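Uncharacterized bacterial lipoprotein (Bacteroides thetaiotaomicron VPI-5482, PDB 3GF6) is of unknown function but is a bacterial lipoprotein of all-beta fold, built largely from two antiparallel sheets. Local coordinates at residues 99-105 against 185-190; 124-129 against 199-203. All coordinates share one frame; numbering follows the deposited sequence.

Contact 1 (99-105 against 185-190); sequences QVPIYTS and FSQLYF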
ATOM      1  N   GLN A  99      -2.272  12.075  -2.506  1.00 12.32           N
ATOM      2  CA  GLN A  99      -2.519  11.432  -1.183  1.00 11.69           C
ATOM      3  C   GLN A  99      -3.986  11.016  -1.093  1.00 12.93           C
ATOM      4  O   GLN A  99      -4.849  11.727  -0.544  1.00 14.28           O
ATOM      5  CB  GLN A  99      -2.075  12.339  -0.035  1.00 14.17           C
ATOM      6  CG  GLN A  99      -0.581  12.713  -0.091  1.00 14.84           C
ATOM      7  CD  GLN A  99      -0.085  13.441   1.148  1.00 12.06           C
ATOM      8  OE1 GLN A  99      -0.647  13.284   2.240  1.00 16.38           O
ATOM      9  NE2 GLN A  99       1.008  14.219   0.992  1.00 13.30           N
ATOM     10  N   VAL A 100      -4.269   9.888  -1.716  1.00 11.55           N
ATOM     11  CA  VAL A 100      -5.639   9.512  -2.057  1.00 11.56           C
ATOM     12  C   VAL A 100      -6.063   8.268  -1.272  1.00 11.97           C
ATOM     13  O   VAL A 100      -5.457   7.235  -1.369  1.00 12.97           O
ATOM     14  CB  VAL A 100      -5.776   9.254  -3.559  1.00 12.60           C
ATOM     15  CG1 VAL A 100      -7.209   8.758  -3.884  1.00 14.03           C
ATOM     16  CG2 VAL A 100      -5.429  10.548  -4.336  1.00 13.97           C
ATOM     17  N   PRO A 101      -7.148   8.394  -0.493  1.00 10.92           N
ATOM     18  CA  PRO A 101      -7.636   7.271   0.302  1.00 12.17           C
ATOM     19  C   PRO A 101      -8.355   6.182  -0.540  1.00 12.87           C
ATOM     20  O   PRO A 101      -8.966   6.486  -1.547  1.00 15.58           O
ATOM     21  CB  PRO A 101      -8.644   7.927   1.222  1.00 11.33           C
ATOM     22  CG  PRO A 101      -9.079   9.141   0.520  1.00 10.97           C
ATOM     23  CD  PRO A 101      -7.953   9.602  -0.342  1.00 14.02           C
ATOM     24  N   ILE A 102      -8.288   4.938  -0.095  1.00 12.25           N
ATOM     25  CA  ILE A 102      -9.007   3.847  -0.726  1.00 12.29           C
ATOM     26  C   ILE A 102     -10.499   3.986  -0.438  1.00 14.62           C
ATOM     27  O   ILE A 102     -11.333   3.578  -1.248  1.00 13.77           O
ATOM     28  CB  ILE A 102      -8.408   2.469  -0.274  1.00 13.49           C
ATOM     29  CG1 ILE A 102      -8.903   1.347  -1.175  1.00 17.40           C
ATOM     30  CG2 ILE A 102      -8.744   2.145   1.214  1.00 12.69           C
ATOM     31  CD1 ILE A 102      -8.220  -0.028  -0.909  1.00 12.21           C
ATOM     32  N   TYR A 103     -10.848   4.540   0.732  1.00 12.20           N
ATOM     33  CA  TYR A 103     -12.253   4.725   1.107  1.00 10.57           C
ATOM     34  C   TYR A 103     -12.403   5.972   1.955  1.00 11.50           C
ATOM     35  O   TYR A 103     -11.531   6.263   2.762  1.00 10.86           O
ATOM     36  CB  TYR A 103     -12.761   3.515   1.888  1.00 12.59           C
ATOM     37  CG  TYR A 103     -14.244   3.510   2.124  1.00 15.24           C
ATOM     38  CD1 TYR A 103     -14.771   4.002   3.301  1.00 14.49           C
ATOM     39  CD2 TYR A 103     -15.123   2.973   1.190  1.00 15.19           C
ATOM     40  CE1 TYR A 103     -16.116   3.999   3.542  1.00 12.66           C
ATOM     41  CE2 TYR A 103     -16.526   2.968   1.452  1.00 12.34           C
ATOM     42  CZ  TYR A 103     -16.986   3.456   2.635  1.00 14.66           C
ATOM     43  OH  TYR A 103     -18.338   3.487   2.927  1.00 13.06           O
ATOM     44  N   THR A 104     -13.524   6.669   1.793  1.00 12.64           N
ATOM     45  CA  THR A 104     -13.848   7.897   2.555  1.00 14.04           C
ATOM     46  C   THR A 104     -15.095   7.694   3.388  1.00 14.48           C
ATOM     47  O   THR A 104     -16.143   7.329   2.862  1.00 16.03           O
ATOM     48  CB  THR A 104     -14.015   9.109   1.595  1.00 15.09           C
ATOM     49  OG1 THR A 104     -12.774   9.293   0.928  1.00 13.50           O
ATOM     50  CG2 THR A 104     -14.359  10.443   2.322  1.00 11.86           C
ATOM     51  N   SER A 105     -14.971   7.865   4.707  1.00 14.27           N
ATOM     52  CA  SER A 105     -16.089   7.801   5.604  1.00 13.99           C
ATOM     53  C   SER A 105     -16.857   9.120   5.637  1.00 18.04           C
ATOM     54  O   SER A 105     -16.283  10.227   5.460  1.00 13.14           O
ATOM     55  CB  SER A 105     -15.624   7.483   7.028  1.00 15.70           C
ATOM     56  OG  SER A 105     -16.734   7.294   7.886  1.00 15.45           O
ATOM     57  N   PHE A 185     -11.957   6.065  11.392  1.00 12.80           N
ATOM     58  CA  PHE A 185     -11.247   6.956  10.485  1.00 11.19           C
ATOM     59  C   PHE A 185     -12.144   7.894   9.717  1.00 12.78           C
ATOM     60  O   PHE A 185     -13.310   7.559   9.445  1.00 12.74           O
ATOM     61  CB  PHE A 185     -10.407   6.172   9.478  1.00 11.96           C
ATOM     62  CG  PHE A 185     -11.204   5.176   8.646  1.00 13.38           C
ATOM     63  CD1 PHE A 185     -11.902   5.584   7.497  1.00 11.47           C
ATOM     64  CD2 PHE A 185     -11.213   3.828   8.989  1.00 14.92           C
ATOM     65  CE1 PHE A 185     -12.608   4.673   6.752  1.00 11.89           C
ATOM     66  CE2 PHE A 185     -11.926   2.922   8.235  1.00 15.03           C
ATOM     67  CZ  PHE A 185     -12.612   3.341   7.111  1.00 11.65           C
ATOM     68  N   SER A 186     -11.554   9.016   9.285  1.00 11.45           N
ATOM     69  CA  SER A 186     -12.151   9.896   8.289  1.00 11.04           C
ATOM     70  C   SER A 186     -11.905   9.342   6.914  1.00 12.03           C
ATOM     71  O   SER A 186     -12.808   9.232   6.102  1.00 11.73           O
ATOM     72  CB  SER A 186     -11.614  11.336   8.411  1.00  9.23           C
ATOM     73  OG  SER A 186     -11.940  12.112   7.271  1.00 13.05           O
ATOM     74  N   GLN A 187     -10.646   9.030   6.657  1.00 10.40           N
ATOM     75  CA  GLN A 187     -10.197   8.505   5.387  1.00 12.84           C
ATOM     76  C   GLN A 187      -9.261   7.330   5.664  1.00 11.36           C
ATOM     77  O   GLN A 187      -8.493   7.386   6.611  1.00 12.67           O
ATOM     78  CB  GLN A 187      -9.466   9.590   4.575  1.00 13.13           C
ATOM     79  CG  GLN A 187     -10.328  10.798   4.292  1.00 11.92           C
ATOM     80  CD  GLN A 187      -9.551  11.901   3.597  1.00 18.38           C
ATOM     81  OE1 GLN A 187      -9.692  12.082   2.387  1.00 15.63           O
ATOM     82  NE2 GLN A 187      -8.762  12.667   4.361  1.00 14.17           N
ATOM     83  N   LEU A 188      -9.366   6.281   4.844  1.00 12.91           N
ATOM     84  CA  LEU A 188      -8.551   5.068   4.946  1.00 11.46           C
ATOM     85  C   LEU A 188      -7.607   4.969   3.735  1.00  9.25           C
ATOM     86  O   LEU A 188      -8.049   5.036   2.563  1.00 11.46           O
ATOM     87  CB  LEU A 188      -9.467   3.841   5.005  1.00  9.91           C
ATOM     88  CG  LEU A 188      -8.835   2.485   5.334  1.00 10.62           C
ATOM     89  CD1 LEU A 188      -8.313   2.467   6.768  1.00  7.21           C
ATOM     90  CD2 LEU A 188      -9.886   1.348   5.097  1.00  8.99           C
ATOM     91  N   TYR A 189      -6.330   4.739   4.037  1.00  9.25           N
ATOM     92  CA  TYR A 189      -5.265   4.657   3.030  1.00  9.81           C
ATOM     93  C   TYR A 189      -4.688   3.245   2.995  1.00  9.20           C
ATOM     94  O   TYR A 189      -4.484   2.649   4.056  1.00 11.17           O
ATOM     95  CB  TYR A 189      -4.151   5.663   3.324  1.00  8.24           C
ATOM     96  CG  TYR A 189      -4.655   7.104   3.392  1.00 12.70           C
ATOM     97  CD1 TYR A 189      -5.162   7.645   4.578  1.00  9.84           C
ATOM     98  CD2 TYR A 189      -4.665   7.900   2.262  1.00 11.44           C
ATOM     99  CE1 TYR A 189      -5.646   8.947   4.636  1.00 12.34           C
ATOM    100  CE2 TYR A 189      -5.147   9.242   2.322  1.00 11.67           C
ATOM    101  CZ  TYR A 189      -5.652   9.737   3.498  1.00 13.50           C
ATOM    102  OH  TYR A 189      -6.117  11.042   3.561  1.00 11.15           O
ATOM    103  N   PHE A 190      -4.434   2.744   1.787  1.00 10.98           N
ATOM    104  CA  PHE A 190      -3.776   1.415   1.583  1.00  9.57           C
ATOM    105  C   PHE A 190      -2.791   1.543   0.449  1.00 10.51           C
ATOM    106  O   PHE A 190      -3.177   1.806  -0.691  1.00 11.08           O
ATOM    107  CB  PHE A 190      -4.827   0.330   1.378  1.00 11.21           C
ATOM    108  CG  PHE A 190      -4.296  -1.071   1.320  1.00 11.43           C
ATOM    109  CD1 PHE A 190      -3.325  -1.539   2.224  1.00 13.55           C
ATOM    110  CD2 PHE A 190      -4.839  -1.970   0.391  1.00 12.74           C
ATOM    111  CE1 PHE A 190      -2.855  -2.874   2.151  1.00 12.93           C
ATOM    112  CE2 PHE A 190      -4.370  -3.275   0.311  1.00 15.54           C
ATOM    113  CZ  PHE A 190      -3.376  -3.720   1.187  1.00 10.56           C
TER
HETATM  114  O   HOH W   1      -5.205  12.912   1.889  1.00 20.25           O
HETATM  115  O   HOH W   2      -4.639   4.788  -0.183  1.00 13.18           O
HETATM  116  O   HOH W   3     -11.431  11.808   0.515  1.00 25.74           O
HETATM  117  O   HOH W   4     -15.769   8.191  10.273  1.00 13.86           O
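A classic beta bulge sets two residues, Ile102 and Tyr103, opposite the single Leu188, where the short strand 103-104 joins the start of strand 187-198 in an antiparallel sheet. Leu188 O takes Ile102 N at 2.7 Å and, weakly, Tyr103 N, while Leu188 N returns a nearly straight bond (173°) to Tyr103 O. Ahead of the bulge, Pro101, which has no N-H to give, lies alongside Tyr189 and lays its CB over one face of the ring, 4.2 Å from the centroid, a CH-pi contact well suited to the compact, rigid pyrrolidine ring. With CG anti to its own carbonyl carbon (chi1 -57°), the end of the Tyr189 side chain comes near the proline. Ile102, branched and apolar, brings CG2 to Leu188 CD2 and CD1 to the ring edge and CB of Phe190; Phe215 of strand 203-219 meets both Ile102 and Leu188. Farther on, the Tyr103 and Phe185 side chains cross at about a right angle, meeting edge to edge through CD1 and CE1 at 4.1 Å. Beyond them Ser105 N bonds Ser186 O, and Ser105 OG also pairs with Tyr112 OH. At the other end, one water joins Gln99 O to Tyr189 OH, 2.7 Å from each.

Contact 2 (124-129 against 199-203); sequences VSGDEW and QKREN
Asn203 and Ser125 are joined by a pair of hydrogen bonds in which the asparagine amide reads the backbone of one residue. OD1 accepts from Ser125 N at 3.0 Å, the donor lying in the carbonyl plane on a lone pair, and ND2 gives to Ser125 O, also at 3.0 Å, the acceptor lying somewhat out of the plane of the Asn203 amide. Because both ends of the amide are used, its rotation is fixed, and CG anti to the backbone N (chi1 -167°) carries it across to the other loop. Replacing Asn203 by alanine would keep the CB over the indole but remove the amide, and would probably leave Ser125 N and O without these mates and open a gap beside Trp129 CD1. A third bond, Gln199 N to Glu128 O at 2.9 Å, is purely backbone.

The aromatic contact centres on Trp129. Asn203 CB stands over one face of its five-membered ring, 3.9 Å from the centroid, in a CH-pi contact, with the amide and ring planes 41° apart. Water 5 accepts from Trp129 NE1 at the ring edge and, weakly, from Asn203 ND2. Leu57 of strand 56-62 touches both side chains and Leu196 also meets the indole, a buried apolar setting that suits tryptophan, while its NE1 is met by the water.

Charge plays a looser part: Glu128 and Lys200 cross obliquely, the carboxylate lying against the aliphatic CE, while OE2 and NZ stay 4.0 Å apart, beyond a salt bridge. Their opposite charges probably still attract.

Backbone-to-backbone and side-chain-to-backbone bonds thus tie two neighbouring interstrand loops at one end of a two-sheet all-beta fold.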
ATOM      1  N   VAL A 124      12.409  -4.864  -9.556  1.00 11.13           N
ATOM      2  CA  VAL A 124      13.214  -3.932 -10.369  1.00 15.80           C
ATOM      3  C   VAL A 124      13.742  -4.621 -11.605  1.00 19.54           C
ATOM      4  O   VAL A 124      13.867  -5.858 -11.629  1.00 20.16           O
ATOM      5  CB  VAL A 124      14.448  -3.336  -9.618  1.00 18.95           C
ATOM      6  CG1 VAL A 124      14.085  -2.974  -8.237  1.00 13.14           C
ATOM      7  CG2 VAL A 124      15.624  -4.313  -9.620  1.00 21.56           C
ATOM      8  N   SER A 125      14.048  -3.842 -12.645  1.00 15.44           N
ATOM      9  CA  SER A 125      14.527  -4.430 -13.896  1.00 20.74           C
ATOM     10  C   SER A 125      16.030  -4.381 -13.908  1.00 21.32           C
ATOM     11  O   SER A 125      16.622  -3.410 -13.427  1.00 18.78           O
ATOM     12  CB  SER A 125      13.961  -3.710 -15.133  1.00 20.63           C
ATOM     13  OG  SER A 125      12.550  -3.884 -15.176  1.00 21.63           O
ATOM     14  N   GLY A 126      16.641  -5.426 -14.467  1.00 20.57           N
ATOM     15  CA  GLY A 126      18.094  -5.444 -14.657  1.00 21.78           C
ATOM     16  C   GLY A 126      18.839  -5.549 -13.328  1.00 23.01           C
ATOM     17  O   GLY A 126      18.262  -5.989 -12.321  1.00 23.38           O
ATOM     18  N   ASP A 127      20.107  -5.132 -13.329  1.00 24.39           N
ATOM     19  CA  ASP A 127      21.022  -5.367 -12.183  1.00 23.30           C
ATOM     20  C   ASP A 127      21.709  -4.127 -11.603  1.00 21.47           C
ATOM     21  O   ASP A 127      22.644  -4.250 -10.828  1.00 19.23           O
ATOM     22  CB  ASP A 127      22.094  -6.372 -12.583  1.00 24.37           C
ATOM     23  CG  ASP A 127      22.860  -5.934 -13.789  1.00 29.69           C
ATOM     24  OD1 ASP A 127      23.070  -4.708 -13.942  1.00 35.71           O
ATOM     25  OD2 ASP A 127      23.245  -6.811 -14.590  1.00 38.22           O
ATOM     26  N   GLU A 128      21.226  -2.945 -11.952  1.00 20.80           N
ATOM     27  CA  GLU A 128      21.805  -1.686 -11.477  1.00 19.76           C
ATOM     28  C   GLU A 128      21.023  -0.990 -10.349  1.00 20.30           C
ATOM     29  O   GLU A 128      21.274   0.186 -10.068  1.00 24.31           O
ATOM     30  CB  GLU A 128      21.917  -0.735 -12.649  1.00 18.69           C
ATOM     31  CG  GLU A 128      22.377  -1.471 -13.901  1.00 30.06           C
ATOM     32  CD  GLU A 128      23.283  -0.646 -14.731  1.00 39.43           C
ATOM     33  OE1 GLU A 128      22.895  -0.336 -15.876  1.00 46.83           O
ATOM     34  OE2 GLU A 128      24.367  -0.289 -14.219  1.00 42.42           O
ATOM     35  N   TRP A 129      20.140  -1.727  -9.689  1.00 17.25           N
ATOM     36  CA  TRP A 129      19.237  -1.178  -8.644  1.00 15.72           C
ATOM     37  C   TRP A 129      18.931  -2.239  -7.616  1.00 16.21           C
ATOM     38  O   TRP A 129      18.967  -3.429  -7.928  1.00 15.69           O
ATOM     39  CB  TRP A 129      17.896  -0.764  -9.270  1.00 15.83           C
ATOM     40  CG  TRP A 129      17.995   0.413 -10.208  1.00 16.52           C
ATOM     41  CD1 TRP A 129      18.109   0.374 -11.550  1.00 15.29           C
ATOM     42  CD2 TRP A 129      17.957   1.789  -9.839  1.00 15.50           C
ATOM     43  NE1 TRP A 129      18.168   1.653 -12.058  1.00 13.83           N
ATOM     44  CE2 TRP A 129      18.071   2.537 -11.022  1.00 12.56           C
ATOM     45  CE3 TRP A 129      17.841   2.462  -8.611  1.00 12.90           C
ATOM     46  CZ2 TRP A 129      18.070   3.917 -11.030  1.00 11.43           C
ATOM     47  CZ3 TRP A 129      17.836   3.836  -8.615  1.00 14.67           C
ATOM     48  CH2 TRP A 129      17.968   4.549  -9.824  1.00 13.12           C
ATOM     49  N   GLN A 199      22.456   2.802  -9.574  1.00 17.15           N
ATOM     50  CA  GLN A 199      23.542   3.503 -10.276  1.00 21.01           C
ATOM     51  C   GLN A 199      23.060   4.364 -11.445  1.00 20.48           C
ATOM     52  O   GLN A 199      23.856   5.086 -12.040  1.00 19.02           O
ATOM     53  CB  GLN A 199      24.574   2.501 -10.814  1.00 23.20           C
ATOM     54  CG  GLN A 199      25.059   1.448  -9.822  1.00 28.58           C
ATOM     55  CD  GLN A 199      25.373   2.017  -8.463  1.00 32.74           C
ATOM     56  OE1 GLN A 199      24.827   1.562  -7.445  1.00 42.08           O
ATOM     57  NE2 GLN A 199      26.224   3.029  -8.428  1.00 33.94           N
ATOM     58  N   LYS A 200      21.772   4.286 -11.780  1.00 18.09           N
ATOM     59  CA  LYS A 200      21.232   4.955 -12.956  1.00 15.94           C
ATOM     60  C   LYS A 200      20.188   6.035 -12.582  1.00 16.27           C
ATOM     61  O   LYS A 200      19.988   6.365 -11.415  1.00 12.46           O
ATOM     62  CB  LYS A 200      20.642   3.895 -13.909  1.00 18.27           C
ATOM     63  CG  LYS A 200      21.690   2.865 -14.428  1.00 25.00           C
ATOM     64  CD  LYS A 200      22.691   3.525 -15.356  1.00 29.69           C
ATOM     65  CE  LYS A 200      23.726   2.549 -15.899  1.00 38.44           C
ATOM     66  NZ  LYS A 200      25.041   3.213 -16.110  1.00 45.46           N
ATOM     67  N   ARG A 201      19.505   6.568 -13.596  1.00 14.66           N
ATOM     68  CA  ARG A 201      18.550   7.650 -13.409  1.00 15.74           C
ATOM     69  C   ARG A 201      17.122   7.128 -13.410  1.00 15.49           C
ATOM     70  O   ARG A 201      16.249   7.742 -12.830  1.00 15.31           O
ATOM     71  CB  ARG A 201      18.723   8.635 -14.579  1.00 16.27           C
ATOM     72  CG  ARG A 201      18.046   9.970 -14.488  1.00 19.47           C
ATOM     73  CD  ARG A 201      16.684   9.922 -15.156  1.00 21.84           C
ATOM     74  NE  ARG A 201      15.876  11.105 -14.924  1.00 22.56           N
ATOM     75  CZ  ARG A 201      15.649  12.026 -15.839  1.00 23.50           C
ATOM     76  NH1 ARG A 201      16.202  11.922 -17.041  1.00 16.90           N
ATOM     77  NH2 ARG A 201      14.875  13.062 -15.562  1.00 19.48           N
ATOM     78  N   GLU A 202      16.869   6.018 -14.101  1.00 12.87           N
ATOM     79  CA  GLU A 202      15.501   5.481 -14.182  0.50 13.77           C
ATOM     80  C   GLU A 202      15.503   3.978 -14.007  1.00 13.35           C
ATOM     81  O   GLU A 202      16.546   3.345 -14.121  1.00 12.13           O
ATOM     82  CB  GLU A 202      14.871   5.836 -15.533  0.50 13.99           C
ATOM     83  CG  GLU A 202      15.533   5.189 -16.753  0.50 16.38           C
ATOM     84  CD  GLU A 202      16.791   5.913 -17.227  0.50 19.36           C
ATOM     85  OE1 GLU A 202      16.696   7.099 -17.604  0.50 19.47           O
ATOM     86  OE2 GLU A 202      17.870   5.294 -17.227  0.50 20.21           O
ATOM     87  N   ASN A 203      14.322   3.417 -13.758  1.00 11.92           N
ATOM     88  CA  ASN A 203      14.179   1.973 -13.792  1.00 14.89           C
ATOM     89  C   ASN A 203      12.789   1.557 -14.206  1.00 15.16           C
ATOM     90  O   ASN A 203      11.805   2.192 -13.842  1.00 12.86           O
ATOM     91  CB  ASN A 203      14.477   1.321 -12.453  1.00 17.58           C
ATOM     92  CG  ASN A 203      14.644  -0.198 -12.593  1.00 23.71           C
ATOM     93  OD1 ASN A 203      13.904  -0.967 -11.951  1.00 19.86           O
ATOM     94  ND2 ASN A 203      15.567  -0.631 -13.504  1.00 15.65           N
TER
HETATM   95  O   HOH W   5      18.123   0.892 -14.953  1.00 23.33           O

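From the N terminus, the chain first builds strands of both sheets, then reaches 99-105, the opening half of contact 1. Strand 112-123 leads into 124-129, where contact 2 begins, and strand 129-139 follows. Contact 1 closes when the chain arrives at 185-190, 80 residues after it left; strand 187-198 then runs straight on to 199-203, which closes contact 2 over a 70-residue loop. The two closures therefore cross rather than nest. Contact 1 adds the short strand 103-104 to one sheet, alongside the start of strand 187-198, whereas contact 2 links loops that each connect a strand of one sheet with a strand of the other. Their centres lie about 32 Å apart, on opposite sides of the chain's centre.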